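Local coordinates for protein carbohydrate kinase, FGGY (Novosphingobium aromaticivorans, PDB 3H6E) that probably phosphorylates a carbohydrate substrate, as other FGGY-family kinases do, although its particular sugar is not established, at residues 111-116 against 184-189; 126-131 against 172-177. One frame throughout, in Å; residues are numbered along the deposited sequence.

Contact 1 of 2, residues 111-116 against 184-189; sequences QRDPFA and DFSPMA
D113 lays its carboxylate over the first turn of helix 187-191, where it overlaps the P187 ring and the backbone of M188, a selenomethionine. The central bond runs from M188 N to D113 OD2, 2.7 Å long and fairly straight at 157°. It reaches the oxygen on its syn side, 18° out of the carboxylate plane. The same oxygen sits in a collar of carbon, with P187 CD 3.1 Å from D113 OD2 and S186 CB coming up beside them. With CG anti to its own carbonyl carbon (chi1 -76°), D113 sends the carboxylate across to the helix rather than back along its own loop.

The start of the helix is held at two of its amides: S186 caps it, and D113 takes a further N-H from the loop. S186 holds the N-cap position, and its OG accepts a weak bond from A189 N at 3.3 Å while also pairing with D176 O. P187, next in line, has no N-H, and M188 N is the amide that D113 takes up. Replacing D113 by an alanine would probably leave that amide without its acceptor from the loop and uncover one side of the P187 ring.

Beyond the amide, the M188 side chain leads away from D113. It starts extended and bends only at its last torsion, and SE lies against the loop, 3.9 Å from R112 CA. The flat end of Q111 crosses this chain at about a right angle, its CD 4.0 Å from M188 SE. The amide groups at the start of this short helix would probably favour the negative charge of D113; the contact thus pairs one charged hydrogen bond with van der Waals cover of the selenium by the Q111 amide end and R112.

Contact 2 of 2, residues 126-131 against 172-177; sequences GLNIGS and GCHSDL
G130 N donates to S175 O, 3.1 Å away at 151°, bringing the first turn of helix 129-139 onto the 172-177 loop. A side chain on G130 would point at this loop, so the glycine permits the close approach. I129 CB rests 4.0 Å from S175 CB, and the I129 and L177 side chains cross at about a right angle, with I129 CG2 3.9 Å from L177 CD1. L177 also turns its other methyl, CD2, onto G130 CA. With CG between its backbone N and carbonyl carbon (chi1 51°), H174 turns ND1 to L127 O in a weak, bent bond of 3.0 Å, the carbonyl oxygen at the ring's edge. A water lies within hydrogen-bonding distance of L127 O (2.8 Å) and C173 O, between the two backbones.

The receiving loop follows helix 168-171 in the FGGY N-terminal domain and is built from tight turns: C173 centres an inverse gamma turn, and S175 forms an ST turn by accepting L177 N at OG. C173 SG lies over one face of the H174 ring, offset toward its rim. In the next shell, L171 O binds S175 OG, while S120, Y108 and R112 hold the D176 carboxylate beside N128 CB.

In the fold
After the first four strands of the mixed sheet (9-13, 17-23, 29-36 and 71-76) and helix 102-109, the chain enters 111-116, the opening side of contact 1, passes helix 115-118 and reaches 126-131, the opening side of contact 2. Helix 129-139 and further helices lead to helix 168-171, after which 172-177 returns to close the inner loop. The hairpin of 178-179 and 184-185 follows, and 184-189 closes the outer loop, so contact 2 is enclosed by contact 1 without crossing it. Contact 1 ties the loop before helix 115-118 to the start of helix 187-191, and contact 2 ties the start of helix 129-139 to the loop leading into the hairpin. An R112-D176 salt bridge joins the two.

Contact 1 of 2, residues 111-116 against 184-189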
# COMPACT_ATOMS: atom_id res chain seq x y z
N GLN A 111 -24.26 7.00 7.00
CA GLN A 111 -24.67 7.58 5.74
C GLN A 111 -23.76 7.15 4.57
O GLN A 111 -23.93 7.58 3.43
CB GLN A 111 -24.77 9.11 5.89
CG GLN A 111 -24.54 9.92 4.64
CD GLN A 111 -23.07 10.17 4.39
OE1 GLN A 111 -22.21 9.56 5.03
NE2 GLN A 111 -22.77 11.06 3.46
N ARG A 112 -22.82 6.26 4.87
CA ARG A 112 -21.91 5.71 3.86
C ARG A 112 -22.61 4.78 2.86
O ARG A 112 -23.68 4.22 3.15
CB ARG A 112 -20.76 4.97 4.53
CG ARG A 112 -19.76 5.87 5.25
CD ARG A 112 -18.82 5.06 6.15
NE ARG A 112 -17.71 4.45 5.42
CZ ARG A 112 -17.66 3.16 5.06
NH1 ARG A 112 -18.65 2.33 5.35
NH2 ARG A 112 -16.59 2.71 4.41
N ASP A 113 -22.01 4.62 1.68
CA ASP A 113 -22.52 3.69 0.67
C ASP A 113 -22.22 2.26 1.09
O ASP A 113 -21.40 2.03 1.98
CB ASP A 113 -21.88 3.98 -0.69
CG ASP A 113 -22.46 5.19 -1.36
OD1 ASP A 113 -23.61 5.56 -1.04
OD2 ASP A 113 -21.78 5.78 -2.22
N PRO A 114 -22.88 1.28 0.46
CA PRO A 114 -22.64 -0.12 0.82
C PRO A 114 -21.24 -0.55 0.36
O PRO A 114 -20.75 -0.05 -0.65
CB PRO A 114 -23.70 -0.89 0.02
CG PRO A 114 -24.68 0.14 -0.46
CD PRO A 114 -23.89 1.40 -0.60
N PHE A 115 -20.62 -1.47 1.09
CA PHE A 115 -19.29 -1.95 0.74
C PHE A 115 -19.27 -2.56 -0.67
O PHE A 115 -18.22 -2.67 -1.30
CB PHE A 115 -18.80 -2.97 1.77
CG PHE A 115 -17.51 -3.65 1.38
CD1 PHE A 115 -17.53 -4.86 0.70
CD2 PHE A 115 -16.29 -3.07 1.70
CE1 PHE A 115 -16.35 -5.48 0.35
CE2 PHE A 115 -15.11 -3.69 1.35
CZ PHE A 115 -15.13 -4.90 0.67
N ALA A 116 -20.44 -2.95 -1.16
CA ALA A 116 -20.54 -3.61 -2.45
C ALA A 116 -20.34 -2.66 -3.64
O ALA A 116 -19.97 -3.10 -4.72
CB ALA A 116 -21.87 -4.35 -2.58
N ASP A 184 -15.97 5.35 -11.27
CA ASP A 184 -16.51 6.69 -11.10
C ASP A 184 -16.63 6.98 -9.61
O ASP A 184 -16.46 6.08 -8.79
CB ASP A 184 -17.88 6.79 -11.77
CG ASP A 184 -18.29 8.22 -12.09
OD1 ASP A 184 -17.67 9.16 -11.54
OD2 ASP A 184 -19.23 8.41 -12.88
N PHE A 185 -16.90 8.23 -9.26
CA PHE A 185 -17.13 8.58 -7.86
C PHE A 185 -18.31 7.78 -7.32
O PHE A 185 -19.19 7.36 -8.07
CB PHE A 185 -17.40 10.07 -7.71
CG PHE A 185 -16.18 10.93 -7.86
CD1 PHE A 185 -15.93 11.60 -9.05
CD2 PHE A 185 -15.30 11.09 -6.80
CE1 PHE A 185 -14.81 12.40 -9.18
CE2 PHE A 185 -14.18 11.89 -6.93
CZ PHE A 185 -13.93 12.55 -8.12
N SER A 186 -18.32 7.57 -6.01
CA SER A 186 -19.41 6.84 -5.37
C SER A 186 -20.69 7.66 -5.32
O SER A 186 -20.66 8.90 -5.38
CB SER A 186 -19.01 6.42 -3.96
OG SER A 186 -18.69 7.54 -3.16
N PRO A 187 -21.84 6.98 -5.24
CA PRO A 187 -23.13 7.66 -5.07
C PRO A 187 -23.03 8.71 -3.96
O PRO A 187 -23.51 9.83 -4.14
CB PRO A 187 -24.06 6.53 -4.63
CG PRO A 187 -23.49 5.32 -5.27
CD PRO A 187 -22.00 5.52 -5.34
N MSE A 188 -22.41 8.34 -2.85
CA MSE A 188 -22.30 9.23 -1.70
C MSE A 188 -21.54 10.52 -2.01
O MSE A 188 -22.03 11.61 -1.73
CB MSE A 188 -21.63 8.53 -0.52
CG MSE A 188 -21.47 9.43 0.69
SE MSE A 188 -20.22 8.77 2.03
CE MSE A 188 -18.58 8.80 0.97
N ALA A 189 -20.35 10.38 -2.57
CA ALA A 189 -19.50 11.53 -2.87
C ALA A 189 -20.18 12.49 -3.84
O ALA A 189 -19.97 13.70 -3.79
CB ALA A 189 -18.16 11.08 -3.40

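Contact 2 of 2, residues 126-131 against 172-177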
# COMPACT_ATOMS: atom_id res chain seq x y z
N GLY A 126 -8.86 8.92 10.25
CA GLY A 126 -8.89 9.52 8.93
C GLY A 126 -8.57 8.57 7.79
O GLY A 126 -8.38 9.01 6.65
N LEU A 127 -8.50 7.27 8.08
CA LEU A 127 -8.16 6.28 7.07
C LEU A 127 -9.10 6.31 5.86
O LEU A 127 -8.69 6.04 4.74
CB LEU A 127 -8.10 4.87 7.68
CG LEU A 127 -6.87 4.62 8.56
CD1 LEU A 127 -6.99 3.30 9.30
CD2 LEU A 127 -5.58 4.65 7.74
N ASN A 128 -10.37 6.63 6.11
CA ASN A 128 -11.30 6.95 5.05
C ASN A 128 -11.26 8.46 4.80
O ASN A 128 -11.51 9.24 5.72
CB ASN A 128 -12.72 6.53 5.42
CG ASN A 128 -12.90 5.03 5.47
OD1 ASN A 128 -12.49 4.31 4.56
ND2 ASN A 128 -13.53 4.54 6.54
N ILE A 129 -10.95 8.87 3.58
CA ILE A 129 -10.91 10.30 3.29
C ILE A 129 -12.27 10.95 3.53
O ILE A 129 -12.35 12.08 4.02
CB ILE A 129 -10.40 10.57 1.86
CG1 ILE A 129 -8.87 10.44 1.82
CG2 ILE A 129 -10.82 11.96 1.41
CD1 ILE A 129 -8.28 10.39 0.41
N GLY A 130 -13.34 10.23 3.21
CA GLY A 130 -14.69 10.71 3.46
C GLY A 130 -14.91 11.19 4.88
O GLY A 130 -15.53 12.23 5.11
N SER A 131 -14.39 10.44 5.85
CA SER A 131 -14.49 10.82 7.25
C SER A 131 -13.88 12.19 7.51
O SER A 131 -14.44 13.00 8.25
CB SER A 131 -13.83 9.78 8.15
OG SER A 131 -14.42 8.51 7.98
N GLY A 172 -8.99 5.29 -4.95
CA GLY A 172 -9.36 3.91 -4.75
C GLY A 172 -8.80 3.30 -3.48
O GLY A 172 -8.99 2.11 -3.21
N CYS A 173 -8.11 4.11 -2.69
CA CYS A 173 -7.48 3.64 -1.45
C CYS A 173 -8.43 3.78 -0.26
O CYS A 173 -8.24 4.65 0.60
CB CYS A 173 -6.18 4.41 -1.20
SG CYS A 173 -5.20 3.82 0.20
N HIS A 174 -9.44 2.92 -0.22
CA HIS A 174 -10.50 2.95 0.80
C HIS A 174 -10.89 4.36 1.26
O HIS A 174 -10.76 4.70 2.43
CB HIS A 174 -10.13 2.05 1.99
CG HIS A 174 -8.76 2.32 2.56
ND1 HIS A 174 -8.49 3.41 3.35
CD2 HIS A 174 -7.61 1.62 2.47
CE1 HIS A 174 -7.22 3.39 3.71
NE2 HIS A 174 -6.66 2.31 3.19
N SER A 175 -11.40 5.16 0.33
CA SER A 175 -11.71 6.55 0.62
C SER A 175 -13.20 6.82 0.77
O SER A 175 -13.59 7.89 1.23
CB SER A 175 -11.14 7.45 -0.47
OG SER A 175 -11.84 7.25 -1.68
N ASP A 176 -14.03 5.85 0.37
CA ASP A 176 -15.48 6.03 0.35
C ASP A 176 -15.93 6.93 -0.80
O ASP A 176 -17.12 7.11 -1.02
CB ASP A 176 -15.99 6.60 1.68
CG ASP A 176 -15.75 5.67 2.84
OD1 ASP A 176 -15.46 4.48 2.60
OD2 ASP A 176 -15.85 6.12 4.00
N LEU A 177 -14.97 7.49 -1.54
CA LEU A 177 -15.27 8.42 -2.62
C LEU A 177 -15.30 7.74 -3.99
O LEU A 177 -15.57 8.39 -5.00
CB LEU A 177 -14.25 9.56 -2.67
CG LEU A 177 -13.81 10.22 -1.36
CD1 LEU A 177 -13.16 11.56 -1.67
CD2 LEU A 177 -14.98 10.41 -0.41
O HOH W 1 -8.65 7.22 2.17